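Local coordinates for chromosome replication initiation inhibitor protein (Agrobacterium tumefaciens, PDB 3FD3), which is probably a DNA-binding transcription factor of the LysR family, represented here by its C-terminal effector-binding domain, at residues A[37-42]-A[104-109]; A[53-58]-A[177-182]; A[72-77]-A[170-175]. All blocks are in the same frame, centred on the assembly; numbering follows the deposited sequence.

Interaction 1 of 3, residues A[37-42]-A[104-109]; sequences DDQDHT and TFNQKD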
loop_
_atom_site.group_PDB
_atom_site.type_symbol
_atom_site.label_atom_id
_atom_site.label_comp_id
_atom_site.label_asym_id
_atom_site.label_seq_id
_atom_site.Cartn_x
_atom_site.Cartn_y
_atom_site.Cartn_z
ATOM N N ASP A 37 -7.115 -6.034 5.866
ATOM C CA ASP A 37 -7.398 -5.992 7.275
ATOM C C ASP A 37 -6.081 -5.842 7.985
ATOM O O ASP A 37 -5.251 -6.748 7.929
ATOM C CB ASP A 37 -8.020 -7.298 7.736
ATOM C CG ASP A 37 -8.205 -7.349 9.238
ATOM O OD1 ASP A 37 -8.447 -6.275 9.850
ATOM O OD2 ASP A 37 -8.074 -8.454 9.784
ATOM N N ASP A 38 -5.838 -4.726 8.639
ATOM C CA ASP A 38 -4.724 -4.709 9.596
ATOM C C ASP A 38 -5.162 -4.126 10.925
ATOM O O ASP A 38 -4.347 -3.612 11.686
ATOM C CB ASP A 38 -3.495 -4.012 9.017
ATOM C CG ASP A 38 -3.084 -4.599 7.676
ATOM O OD1 ASP A 38 -2.626 -5.763 7.637
ATOM O OD2 ASP A 38 -3.254 -3.895 6.671
ATOM N N GLN A 39 -6.462 -4.235 11.195
ATOM C CA GLN A 39 -7.023 -3.946 12.520
ATOM C C GLN A 39 -7.574 -5.219 13.188
ATOM O O GLN A 39 -8.314 -5.127 14.174
ATOM C CB GLN A 39 -8.134 -2.910 12.410
ATOM C CG GLN A 39 -7.669 -1.531 11.912
ATOM C CD GLN A 39 -6.871 -0.788 12.937
ATOM O OE1 GLN A 39 -6.865 -1.146 14.117
ATOM N NE2 GLN A 39 -6.194 0.267 12.505
ATOM N N ASP A 40 -7.201 -6.390 12.660
ATOM C CA ASP A 40 -7.584 -7.672 13.233
ATOM C C ASP A 40 -9.127 -7.849 13.261
ATOM O O ASP A 40 -9.696 -8.283 14.264
ATOM C CB ASP A 40 -6.975 -7.804 14.637
ATOM C CG ASP A 40 -7.011 -9.223 15.159
ATOM O OD1 ASP A 40 -7.046 -10.162 14.323
ATOM O OD2 ASP A 40 -7.026 -9.392 16.408
ATOM N N HIS A 41 -9.794 -7.457 12.177
ATOM C CA HIS A 41 -11.231 -7.638 12.040
ATOM C C HIS A 41 -11.606 -8.864 11.226
ATOM O O HIS A 41 -12.790 -9.173 11.088
ATOM C CB HIS A 41 -11.872 -6.418 11.398
ATOM C CG HIS A 41 -11.816 -5.200 12.260
ATOM N ND1 HIS A 41 -12.091 -5.239 13.611
ATOM C CD2 HIS A 41 -11.499 -3.919 11.972
ATOM C CE1 HIS A 41 -11.940 -4.028 14.120
ATOM N NE2 HIS A 41 -11.576 -3.211 13.146
ATOM N N THR A 42 -10.608 -9.555 10.670
ATOM C CA THR A 42 -10.903 -10.660 9.739
ATOM C C THR A 42 -11.806 -11.714 10.343
ATOM O O THR A 42 -12.733 -12.192 9.663
ATOM C CB THR A 42 -9.611 -11.321 9.220
ATOM O OG1 THR A 42 -8.958 -10.396 8.358
ATOM C CG2 THR A 42 -9.916 -12.624 8.439
ATOM N N THR A 104 6.356 1.812 12.873
ATOM C CA THR A 104 5.260 0.981 13.406
ATOM C C THR A 104 4.044 1.159 12.495
ATOM O O THR A 104 3.705 2.268 12.107
ATOM C CB THR A 104 4.944 1.333 14.877
ATOM O OG1 THR A 104 6.161 1.333 15.658
ATOM C CG2 THR A 104 3.940 0.308 15.491
ATOM N N PHE A 105 3.394 0.063 12.130
ATOM C CA PHE A 105 2.357 0.102 11.100
ATOM C C PHE A 105 1.112 0.800 11.679
ATOM O O PHE A 105 0.578 1.727 11.084
ATOM C CB PHE A 105 2.075 -1.335 10.626
ATOM C CG PHE A 105 1.247 -1.439 9.389
ATOM C CD1 PHE A 105 -0.117 -1.209 9.430
ATOM C CD2 PHE A 105 1.817 -1.819 8.184
ATOM C CE1 PHE A 105 -0.902 -1.323 8.285
ATOM C CE2 PHE A 105 1.031 -1.938 7.037
ATOM C CZ PHE A 105 -0.291 -1.698 7.081
ATOM N N ASN A 106 0.676 0.361 12.850
ATOM C CA ASN A 106 -0.436 0.958 13.553
ATOM C C ASN A 106 -0.389 0.481 15.004
ATOM O O ASN A 106 0.577 -0.149 15.404
ATOM C CB ASN A 106 -1.786 0.660 12.875
ATOM C CG ASN A 106 -2.110 -0.816 12.830
ATOM O OD1 ASN A 106 -1.642 -1.601 13.673
ATOM N ND2 ASN A 106 -2.966 -1.203 11.876
ATOM N N GLN A 107 -1.407 0.769 15.792
ATOM C CA GLN A 107 -1.332 0.472 17.223
ATOM C C GLN A 107 -1.404 -1.020 17.542
ATOM O O GLN A 107 -1.098 -1.422 18.649
ATOM C CB GLN A 107 -2.405 1.256 17.978
ATOM C CG GLN A 107 -2.140 2.759 17.901
ATOM C CD GLN A 107 -3.194 3.603 18.560
ATOM O OE1 GLN A 107 -3.004 4.086 19.680
ATOM N NE2 GLN A 107 -4.319 3.804 17.867
ATOM N N LYS A 108 -1.789 -1.831 16.577
ATOM C CA LYS A 108 -1.828 -3.287 16.740
ATOM C C LYS A 108 -0.584 -4.013 16.253
ATOM O O LYS A 108 -0.503 -5.248 16.359
ATOM C CB LYS A 108 -3.070 -3.824 16.035
ATOM C CG LYS A 108 -4.315 -3.363 16.763
ATOM C CD LYS A 108 -5.575 -3.989 16.271
ATOM C CE LYS A 108 -6.747 -3.490 17.085
ATOM N NZ LYS A 108 -7.957 -4.284 16.813
ATOM N N ASP A 109 0.379 -3.260 15.722
ATOM C CA ASP A 109 1.588 -3.838 15.157
ATOM C C ASP A 109 2.573 -4.123 16.281
ATOM O O ASP A 109 3.196 -3.184 16.822
ATOM C CB ASP A 109 2.194 -2.877 14.132
ATOM C CG ASP A 109 3.539 -3.325 13.592
ATOM O OD1 ASP A 109 3.964 -4.478 13.831
ATOM O OD2 ASP A 109 4.212 -2.491 12.914
HETATM O O HOH W 1 -4.044 0.917 10.204
#
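Asn106 ND2 has two acceptors: it donates to Asp38 O at 2.8 Å and to a water molecule. The first bond is fairly straight (160° at the hydrogen) and stays near the amide plane of Asn106, but it reaches Asp38 O from above the carbonyl plane. Gln39 NE2 lies 3.6 Å from Asn106 ND2, with the two amide planes 35° apart; both are donors, and the same water accepts a weak bond from Gln39 NE2. With CG lodged between its backbone N and carbonyl carbon (chi1 62°), Asn106 turns OD1 back to Lys108 N, 2.9 Å away. This Asx turn steadies the amide on the type I turn running from Asn106 to Asp109.

The two loops follow strands 31-36 and 102-104. In the two-lobed fold that LysR effector domains share with periplasmic binding proteins, they meet across the interlobe cleft. A calcium ion lies about 5 Å from the side chain of Phe105.

Beyond CG the side chain of Lys108 is fully extended and crosses that of Gln39 at about a right angle, Gln39 OE1 passing 3.8 Å from Lys108 CE. Its NZ ends on Gln39 O at 2.8 Å. In the modelled one of two Asp38 conformers, OD2 approaches Phe105 CZ obliquely at 3.7 Å and OD1 accepts from Ala10 N. Asp37 organises the loop behind: its OD1 takes Gln39 N, in a second Asx turn, and His41 N from opposite faces, and its OD2 takes Thr42 N and, at 2.6 Å, Thr42 OG1.

Interaction 2 of 3, residues A[53-58]-A[177-182]; sequences AAVTAH and LYWQVN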
loop_
_atom_site.group_PDB
_atom_site.type_symbol
_atom_site.label_atom_id
_atom_site.label_comp_id
_atom_site.label_asym_id
_atom_site.label_seq_id
_atom_site.Cartn_x
_atom_site.Cartn_y
_atom_site.Cartn_z
ATOM N N ALA A 53 -13.585 -15.657 2.453
ATOM C CA ALA A 53 -12.279 -16.261 2.602
ATOM C C ALA A 53 -11.276 -15.198 2.964
ATOM O O ALA A 53 -11.488 -13.990 2.715
ATOM C CB ALA A 53 -11.825 -16.963 1.309
ATOM N N ALA A 54 -10.187 -15.641 3.590
ATOM C CA ALA A 54 -9.178 -14.696 4.080
ATOM C C ALA A 54 -7.830 -15.369 4.268
ATOM O O ALA A 54 -7.761 -16.520 4.727
ATOM C CB ALA A 54 -9.616 -14.064 5.394
ATOM N N VAL A 55 -6.776 -14.613 3.926
ATOM C CA VAL A 55 -5.423 -14.868 4.380
ATOM C C VAL A 55 -5.305 -14.151 5.705
ATOM O O VAL A 55 -5.556 -12.921 5.798
ATOM C CB VAL A 55 -4.355 -14.347 3.367
ATOM C CG1 VAL A 55 -2.922 -14.408 3.988
ATOM C CG2 VAL A 55 -4.441 -15.111 2.047
ATOM N N THR A 56 -4.923 -14.888 6.734
ATOM C CA THR A 56 -4.858 -14.353 8.100
ATOM C C THR A 56 -3.756 -15.035 8.897
ATOM O O THR A 56 -3.409 -16.183 8.628
ATOM C CB THR A 56 -6.198 -14.533 8.807
ATOM O OG1 THR A 56 -6.121 -14.041 10.144
ATOM C CG2 THR A 56 -6.610 -16.003 8.813
ATOM N N ALA A 57 -3.212 -14.319 9.890
ATOM C CA ALA A 57 -2.327 -14.934 10.879
ATOM C C ALA A 57 -3.071 -15.740 11.961
ATOM O O ALA A 57 -2.424 -16.407 12.752
ATOM C CB ALA A 57 -1.426 -13.867 11.537
ATOM N N HIS A 58 -4.401 -15.614 11.979
ATOM C CA HIS A 58 -5.257 -16.370 12.882
ATOM C C HIS A 58 -5.421 -17.814 12.424
ATOM O O HIS A 58 -5.949 -18.100 11.352
ATOM C CB HIS A 58 -6.643 -15.741 13.010
ATOM C CG HIS A 58 -6.672 -14.552 13.902
ATOM N ND1 HIS A 58 -6.581 -14.652 15.274
ATOM C CD2 HIS A 58 -6.766 -13.233 13.623
ATOM C CE1 HIS A 58 -6.623 -13.441 15.801
ATOM N NE2 HIS A 58 -6.737 -12.563 14.820
ATOM N N LEU A 177 0.958 -18.120 8.257
ATOM C CA LEU A 177 -0.276 -17.624 7.667
ATOM C C LEU A 177 -1.223 -18.777 7.336
ATOM O O LEU A 177 -0.792 -19.906 7.126
ATOM C CB LEU A 177 0.017 -16.849 6.405
ATOM C CG LEU A 177 0.800 -15.539 6.566
ATOM C CD1 LEU A 177 0.964 -14.961 5.182
ATOM C CD2 LEU A 177 0.054 -14.575 7.509
ATOM N N TYR A 178 -2.513 -18.459 7.314
ATOM C CA TYR A 178 -3.572 -19.440 7.121
ATOM C C TYR A 178 -4.578 -18.915 6.114
ATOM O O TYR A 178 -4.789 -17.713 5.990
ATOM C CB TYR A 178 -4.278 -19.709 8.457
ATOM C CG TYR A 178 -3.320 -20.216 9.475
ATOM C CD1 TYR A 178 -3.063 -21.576 9.595
ATOM C CD2 TYR A 178 -2.603 -19.338 10.284
ATOM C CE1 TYR A 178 -2.138 -22.054 10.478
ATOM C CE2 TYR A 178 -1.674 -19.813 11.181
ATOM C CZ TYR A 178 -1.438 -21.172 11.274
ATOM O OH TYR A 178 -0.515 -21.652 12.191
ATOM N N TRP A 179 -5.197 -19.837 5.385
ATOM C CA TRP A 179 -6.275 -19.539 4.467
ATOM C C TRP A 179 -7.546 -20.114 5.088
ATOM O O TRP A 179 -7.641 -21.349 5.309
ATOM C CB TRP A 179 -5.961 -20.208 3.152
ATOM C CG TRP A 179 -6.975 -20.097 2.048
ATOM C CD1 TRP A 179 -7.599 -21.145 1.408
ATOM C CD2 TRP A 179 -7.438 -18.907 1.390
ATOM N NE1 TRP A 179 -8.433 -20.672 0.411
ATOM C CE2 TRP A 179 -8.377 -19.310 0.398
ATOM C CE3 TRP A 179 -7.208 -17.541 1.577
ATOM C CZ2 TRP A 179 -9.052 -18.391 -0.418
ATOM C CZ3 TRP A 179 -7.871 -16.631 0.748
ATOM C CH2 TRP A 179 -8.762 -17.065 -0.250
ATOM N N GLN A 180 -8.513 -19.246 5.368
ATOM C CA GLN A 180 -9.776 -19.612 6.029
ATOM C C GLN A 180 -10.869 -19.388 5.002
ATOM O O GLN A 180 -10.870 -18.365 4.331
ATOM C CB GLN A 180 -10.028 -18.803 7.298
ATOM C CG GLN A 180 -9.027 -19.075 8.423
ATOM C CD GLN A 180 -9.628 -19.131 9.831
ATOM O OE1 GLN A 180 -10.807 -19.444 10.016
ATOM N NE2 GLN A 180 -8.795 -18.847 10.839
ATOM N N VAL A 181 -11.740 -20.377 4.795
ATOM C CA VAL A 181 -12.796 -20.278 3.789
ATOM C C VAL A 181 -14.115 -20.699 4.388
ATOM O O VAL A 181 -14.199 -21.721 5.078
ATOM C CB VAL A 181 -12.528 -21.181 2.559
ATOM C CG1 VAL A 181 -13.606 -20.966 1.498
ATOM C CG2 VAL A 181 -11.096 -20.916 2.004
ATOM N N ASN A 182 -15.149 -19.898 4.148
ATOM C CA ASN A 182 -16.512 -20.255 4.548
ATOM C C ASN A 182 -16.848 -21.636 3.993
ATOM O O ASN A 182 -16.736 -21.872 2.788
ATOM C CB ASN A 182 -17.464 -19.205 3.990
ATOM C CG ASN A 182 -18.884 -19.434 4.364
ATOM O OD1 ASN A 182 -19.462 -20.498 4.060
ATOM N ND2 ASN A 182 -19.501 -18.428 5.003
#
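Four backbone hydrogen bonds tie Ala54 and Thr56 to Gln180 and Tyr178, the shortest being Tyr178 N to Thr56 O at 2.8 Å. They make strands 53-56 and 165-181 antiparallel neighbours in the mixed sheet of the periplasmic-binding-protein fold, at the part that lies in one lobe, where 165-181 runs against the parallel strands 31-36, 3-8 and 53-56. Ala54 with Gln180 and Thr56 with Tyr178 are hydrogen-bonded pairs; Ala53 with Val181 and Val55 with Trp179 are non-hydrogen-bonded pairs. CA-H...O contacts, such as Ala53 CA to Gln180 O at 3.1 Å, run between the N-H...O bonds.

A side-chain bond prolongs this pairing into the loop after strand 53-56. Gln180 NE2 donates to His58 O at 3.0 Å, with the acceptor in the plane of the amide but the amide nitrogen above the plane of the carbonyl. Lys60 O and Val62 N bind the same amide group, so its rotation is well fixed. Next to it, Thr56 OG1 is anti to its own backbone N (chi1 179°) and accepts His58 N in an ST turn, leaving Thr56 CG2 to pack on Gln180 CG at 3.9 Å.

On the face bearing Ala53, Val55 and Trp179, which helix 190-203 covers, the indole is pinned at NE1 by Thr193 OG1. Val55 CG2 meets its six-membered ring at CE3, 3.7 Å away. Val181 CG2 lies over one indole face toward the rim, and Ala53 CB approaches obliquely to 3.4 Å from Trp179 CH2.

Interaction 3 of 3, residues A[72-77]-A[170-175]; sequences VLRYHA and GTPLDI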
loop_
_atom_site.group_PDB
_atom_site.type_symbol
_atom_site.label_atom_id
_atom_site.label_comp_id
_atom_site.label_asym_id
_atom_site.label_seq_id
_atom_site.Cartn_x
_atom_site.Cartn_y
_atom_site.Cartn_z
ATOM N N VAL A 72 5.032 -19.784 6.202
ATOM C CA VAL A 72 5.498 -18.732 7.097
ATOM C C VAL A 72 5.965 -17.530 6.273
ATOM O O VAL A 72 6.720 -17.687 5.307
ATOM C CB VAL A 72 6.642 -19.245 7.981
ATOM C CG1 VAL A 72 7.523 -18.098 8.496
ATOM C CG2 VAL A 72 6.077 -20.106 9.111
ATOM N N LEU A 73 5.500 -16.348 6.686
ATOM C CA LEU A 73 5.963 -15.057 6.158
ATOM C C LEU A 73 7.097 -14.591 7.081
ATOM O O LEU A 73 6.895 -14.379 8.291
ATOM C CB LEU A 73 4.827 -14.048 6.117
ATOM C CG LEU A 73 5.168 -12.702 5.451
ATOM C CD1 LEU A 73 5.710 -12.924 4.048
ATOM C CD2 LEU A 73 3.974 -11.787 5.450
ATOM N N ARG A 74 8.304 -14.545 6.531
ATOM C CA ARG A 74 9.493 -14.188 7.319
ATOM C C ARG A 74 9.787 -12.729 7.135
ATOM O O ARG A 74 9.758 -12.216 6.005
ATOM C CB ARG A 74 10.706 -15.012 6.901
ATOM C CG ARG A 74 12.008 -14.513 7.483
ATOM C CD ARG A 74 13.089 -15.567 7.446
ATOM N NE ARG A 74 12.833 -16.637 8.396
ATOM C CZ ARG A 74 13.648 -17.661 8.627
ATOM N NH1 ARG A 74 14.796 -17.779 7.971
ATOM N NH2 ARG A 74 13.319 -18.574 9.525
ATOM N N TYR A 75 10.062 -12.061 8.260
ATOM C CA TYR A 75 10.393 -10.652 8.281
ATOM C C TYR A 75 11.801 -10.447 8.799
ATOM O O TYR A 75 12.286 -11.232 9.619
ATOM C CB TYR A 75 9.462 -9.918 9.228
ATOM C CG TYR A 75 7.994 -9.817 8.851
ATOM C CD1 TYR A 75 7.145 -10.903 9.012
ATOM C CD2 TYR A 75 7.443 -8.629 8.440
ATOM C CE1 TYR A 75 5.806 -10.816 8.723
ATOM C CE2 TYR A 75 6.108 -8.535 8.137
ATOM C CZ TYR A 75 5.280 -9.639 8.289
ATOM O OH TYR A 75 3.926 -9.537 8.026
ATOM N N HIS A 76 12.450 -9.386 8.325
ATOM C CA HIS A 76 13.762 -8.995 8.844
ATOM C C HIS A 76 13.695 -7.546 9.337
ATOM O O HIS A 76 13.070 -6.691 8.693
ATOM C CB HIS A 76 14.845 -9.125 7.771
ATOM C CG HIS A 76 15.093 -10.536 7.326
ATOM N ND1 HIS A 76 15.925 -11.402 7.999
ATOM C CD2 HIS A 76 14.588 -11.234 6.283
ATOM C CE1 HIS A 76 15.928 -12.571 7.386
ATOM N NE2 HIS A 76 15.136 -12.496 6.333
ATOM N N ALA A 77 14.332 -7.292 10.475
ATOM C CA ALA A 77 14.435 -5.948 11.037
ATOM C C ALA A 77 15.566 -5.242 10.289
ATOM O O ALA A 77 16.719 -5.650 10.378
ATOM C CB ALA A 77 14.726 -6.013 12.540
ATOM N N GLY A 170 20.513 -12.667 11.301
ATOM C CA GLY A 170 20.143 -13.966 11.808
ATOM C C GLY A 170 19.084 -13.873 12.878
ATOM O O GLY A 170 18.974 -14.774 13.692
ATOM N N THR A 171 18.277 -12.805 12.860
ATOM C CA THR A 171 17.198 -12.652 13.843
ATOM C C THR A 171 15.834 -12.435 13.160
ATOM O O THR A 171 15.117 -11.479 13.481
ATOM C CB THR A 171 17.480 -11.493 14.814
ATOM O OG1 THR A 171 17.626 -10.271 14.081
ATOM C CG2 THR A 171 18.744 -11.797 15.635
ATOM N N PRO A 172 15.463 -13.343 12.241
ATOM C CA PRO A 172 14.177 -13.144 11.572
ATOM C C PRO A 172 12.999 -13.342 12.507
ATOM O O PRO A 172 13.120 -13.996 13.565
ATOM C CB PRO A 172 14.173 -14.223 10.482
ATOM C CG PRO A 172 15.057 -15.282 11.001
ATOM C CD PRO A 172 16.146 -14.553 11.755
ATOM N N LEU A 173 11.859 -12.794 12.107
ATOM C CA LEU A 173 10.596 -12.950 12.809
ATOM C C LEU A 173 9.652 -13.633 11.833
ATOM O O LEU A 173 9.387 -13.103 10.741
ATOM C CB LEU A 173 10.053 -11.578 13.208
ATOM C CG LEU A 173 8.905 -11.495 14.209
ATOM C CD1 LEU A 173 8.937 -10.152 14.971
ATOM C CD2 LEU A 173 7.568 -11.678 13.502
ATOM N N ASP A 174 9.167 -14.802 12.218
ATOM C CA ASP A 174 8.329 -15.625 11.345
ATOM C C ASP A 174 6.876 -15.619 11.788
ATOM O O ASP A 174 6.572 -15.932 12.945
ATOM C CB ASP A 174 8.844 -17.057 11.393
ATOM C CG ASP A 174 10.189 -17.219 10.732
ATOM O OD1 ASP A 174 10.621 -16.339 9.964
ATOM O OD2 ASP A 174 10.830 -18.254 10.982
ATOM N N ILE A 175 5.982 -15.340 10.846
ATOM C CA ILE A 175 4.557 -15.317 11.094
ATOM C C ILE A 175 3.881 -16.362 10.193
ATOM O O ILE A 175 3.833 -16.214 8.965
ATOM C CB ILE A 175 3.958 -13.933 10.794
ATOM C CG1 ILE A 175 4.621 -12.849 11.664
ATOM C CG2 ILE A 175 2.451 -13.958 11.005
ATOM C CD1 ILE A 175 4.431 -12.998 13.147
HETATM O O HOH W 2 15.754 -9.578 11.572
#
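Arg74 and Asp174 lie side by side and point the same way, their guanidinium and carboxylate planes only 6° apart. The arginine grips side-on: NE meets Asp174 OD1 at 2.7 Å and NH2 meets Asp174 OD2 at 2.9 Å, each on a syn lone pair and nearly straight. A bend at chi3 (-71°) brings this edge of the guanidinium round to the carboxylate. Pro172 CG sits 3.6 Å above the centre of one guanidinium face, while Pro172 CB also touches the His76 ring obliquely. Val72 CG1 presses on Asp174 CB at 3.3 Å, a tight contact.

Tyr75 and Ile175 occupy the other face, where Tyr75 CE1 meets Ile175 CG1 at 3.8 Å; the phenol OH reaches Asp11 OD2. Beneath the side chains, Leu73 with Ile175 and Tyr75 with Leu173 are hydrogen-bonded antiparallel pairs. They join strands 66-79 and 165-181, the long strands that pass between the two lobes of the domain.

The bidentate pairing sets the positive charge of one strand against the negative charge of the other and probably keeps Asp174 ionised, with Pro172 over one face of the guanidinium.

Interactions 2 and 3 lie on one sheet and share strand 165-181, their centres about 19 Å apart; they touch where Ala57 CB packs on Ile175 CG2 (3.9 Å) and Leu177 CD1 on Leu73 CB (4.1 Å). Interaction 1 lies about 15 Å, centre to centre, from interaction 2 and meets it through Thr42 CG2, 3.4 Å from Ala54 CB, and through a probable, short hydrogen bond between Asp40 OD1 and NE2 of the modelled His58 conformer. Interactions 1 and 3 do not touch, their nearest atoms being about 7 Å apart, yet both border the calcium ion, which is about 4 Å from the Tyr75 side chain. At the far end of interaction 2, Asn182 belongs to the polyethylene glycol pocket.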